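Local coordinates for uncharacterized protein MJ1062 (Methanocaldococcus jannaschii, PDB 3EO4), which is of unknown function, though this GNAT-family domain may transfer acyl groups and the longer protein may also be a hexosyltransferase, at residues 25-30 and 94-99. Numbering follows the deposited sequence.
Sequences ELLMAW and GILIGE
Trp30, whose backbone N donates to Leu26 O at 3.0 Å in the helical pattern, turns its indole onto the main chain of Gly98; no hydrogen bond joins 25-30 to 94-99. Gly98 CA sits over one face as a CH-pi contact, 3.4 Å from the centroid of the Trp30 five-membered ring and 14° off its normal. A CB on Gly98 would fall 2.1 Å from Trp30 NE1, a clash that glycine avoids. Leu26 CD1 lies over the opposite face, toward the rim, so the indole is sandwiched. Trp30 CG stands anti to the carbonyl carbon (chi1 -70°), which brings the ring across to the strand end. There Leu96 CD2 comes in obliquely, 3.7 Å from Trp30 CB, and Leu96 CD1 meets Leu27 CD1 more loosely at 4.3 Å. Replacing Trp30 by an alanine removes the ring between Gly98 CA and Leu26 CD1 and would probably open a gap there, leaving Leu96 CD2 with less to pack on. The contact thus packs helix 24-31 of the GNAT fold against the end of edge strand 92-97, which pairs with strand 74-84 through Leu96 and Ser80, the pairing running on to Gly98 and Val78. Helix 49-58 sets His52 and Trp55 against Leu27. Ala29 of the second subunit packs on Trp30.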
loop_
_atom_site.group_PDB
_atom_site.type_symbol
_atom_site.label_atom_id
_atom_site.label_comp_id
_atom_site.label_asym_id
_atom_site.label_seq_id
_atom_site.Cartn_x
_atom_site.Cartn_y
_atom_site.Cartn_z
ATOM N N GLU A 25 -3.389 0.922 -7.391
ATOM C CA GLU A 25 -2.148 0.331 -6.866
ATOM C C GLU A 25 -2.074 0.492 -5.364
ATOM O O GLU A 25 -1.588 -0.385 -4.692
ATOM C CB GLU A 25 -0.880 0.910 -7.524
ATOM C CG GLU A 25 -0.834 0.837 -9.084
ATOM C CD GLU A 25 -1.356 2.132 -9.735
ATOM O OE1 GLU A 25 -2.468 2.589 -9.385
ATOM O OE2 GLU A 25 -0.645 2.719 -10.580
ATOM N N LEU A 26 -2.532 1.633 -4.852
ATOM C CA LEU A 26 -2.539 1.870 -3.417
ATOM C C LEU A 26 -3.546 0.935 -2.734
ATOM O O LEU A 26 -3.219 0.295 -1.734
ATOM C CB LEU A 26 -2.871 3.320 -3.105
ATOM C CG LEU A 26 -3.165 3.688 -1.661
ATOM C CD1 LEU A 26 -1.982 3.341 -0.781
ATOM C CD2 LEU A 26 -3.427 5.222 -1.586
ATOM N N LEU A 27 -4.753 0.866 -3.291
ATOM C CA LEU A 27 -5.745 -0.099 -2.834
ATOM C C LEU A 27 -5.204 -1.524 -2.878
ATOM O O LEU A 27 -5.322 -2.264 -1.894
ATOM C CB LEU A 27 -7.062 0.028 -3.601
ATOM C CG LEU A 27 -8.177 -0.912 -3.077
ATOM C CD1 LEU A 27 -8.705 -0.553 -1.645
ATOM C CD2 LEU A 27 -9.358 -1.067 -4.080
HETATM N N MSE A 28 -4.584 -1.925 -3.976
HETATM C CA MSE A 28 -3.993 -3.282 -3.988
HETATM C C MSE A 28 -2.917 -3.438 -2.900
HETATM O O MSE A 28 -2.807 -4.486 -2.291
HETATM C CB MSE A 28 -3.408 -3.644 -5.347
HETATM C CG MSE A 28 -2.898 -5.063 -5.400
HETATM SE SE MSE A 28 -2.245 -5.526 -7.191
HETATM C CE MSE A 28 -1.016 -4.034 -7.418
ATOM N N ALA A 29 -2.129 -2.403 -2.665
ATOM C CA ALA A 29 -1.058 -2.479 -1.675
ATOM C C ALA A 29 -1.572 -2.710 -0.241
ATOM O O ALA A 29 -0.989 -3.488 0.532
ATOM C CB ALA A 29 -0.172 -1.254 -1.741
ATOM N N TRP A 30 -2.677 -2.065 0.092
ATOM C CA TRP A 30 -3.346 -2.336 1.353
ATOM C C TRP A 30 -3.887 -3.775 1.439
ATOM O O TRP A 30 -3.688 -4.453 2.434
ATOM C CB TRP A 30 -4.494 -1.370 1.531
ATOM C CG TRP A 30 -4.078 0.039 1.790
ATOM C CD1 TRP A 30 -2.937 0.482 2.441
ATOM C CD2 TRP A 30 -4.826 1.203 1.434
ATOM N NE1 TRP A 30 -2.945 1.870 2.506
ATOM C CE2 TRP A 30 -4.095 2.332 1.895
ATOM C CE3 TRP A 30 -6.058 1.402 0.785
ATOM C CZ2 TRP A 30 -4.557 3.647 1.714
ATOM C CZ3 TRP A 30 -6.507 2.703 0.592
ATOM C CH2 TRP A 30 -5.754 3.819 1.078
ATOM N N GLY A 94 -18.329 -2.639 2.964
ATOM C CA GLY A 94 -16.954 -3.066 3.252
ATOM C C GLY A 94 -16.084 -1.885 3.672
ATOM O O GLY A 94 -16.289 -0.746 3.208
ATOM N N ILE A 95 -15.123 -2.134 4.557
ATOM C CA ILE A 95 -14.257 -1.052 5.032
ATOM C C ILE A 95 -12.850 -1.603 5.267
ATOM O O ILE A 95 -12.690 -2.741 5.703
ATOM C CB ILE A 95 -14.843 -0.357 6.343
ATOM C CG1 ILE A 95 -13.894 0.677 6.957
ATOM C CG2 ILE A 95 -15.152 -1.398 7.441
ATOM C CD1 ILE A 95 -14.229 2.107 6.575
ATOM N N LEU A 96 -11.842 -0.773 5.021
ATOM C CA LEU A 96 -10.458 -1.142 5.214
ATOM C C LEU A 96 -9.718 0.148 5.528
ATOM O O LEU A 96 -9.832 1.092 4.777
ATOM C CB LEU A 96 -9.957 -1.730 3.903
ATOM C CG LEU A 96 -8.526 -2.082 3.539
ATOM C CD1 LEU A 96 -8.578 -2.665 2.106
ATOM C CD2 LEU A 96 -7.581 -0.908 3.544
ATOM N N ILE A 97 -9.032 0.211 6.666
ATOM C CA ILE A 97 -8.122 1.303 6.956
ATOM C C ILE A 97 -6.722 0.742 6.695
ATOM O O ILE A 97 -6.302 -0.214 7.353
ATOM C CB ILE A 97 -8.282 1.844 8.421
ATOM C CG1 ILE A 97 -9.721 2.338 8.675
ATOM C CG2 ILE A 97 -7.206 2.913 8.769
ATOM C CD1 ILE A 97 -10.110 3.596 7.846
ATOM N N GLY A 98 -6.029 1.338 5.709
ATOM C CA GLY A 98 -4.688 0.938 5.321
ATOM C C GLY A 98 -3.544 1.296 6.266
ATOM O O GLY A 98 -2.623 0.510 6.395
ATOM N N GLU A 99 -3.577 2.457 6.928
ATOM C CA GLU A 99 -2.518 2.795 7.894
ATOM C C GLU A 99 -2.838 2.123 9.187
ATOM O O GLU A 99 -3.937 2.318 9.697
ATOM C CB GLU A 99 -2.430 4.298 8.202
ATOM C CG GLU A 99 -2.321 5.168 7.020
ATOM C CD GLU A 99 -1.878 6.598 7.338
ATOM O OE1 GLU A 99 -1.868 7.388 6.380
ATOM O OE2 GLU A 99 -1.540 6.942 8.500
#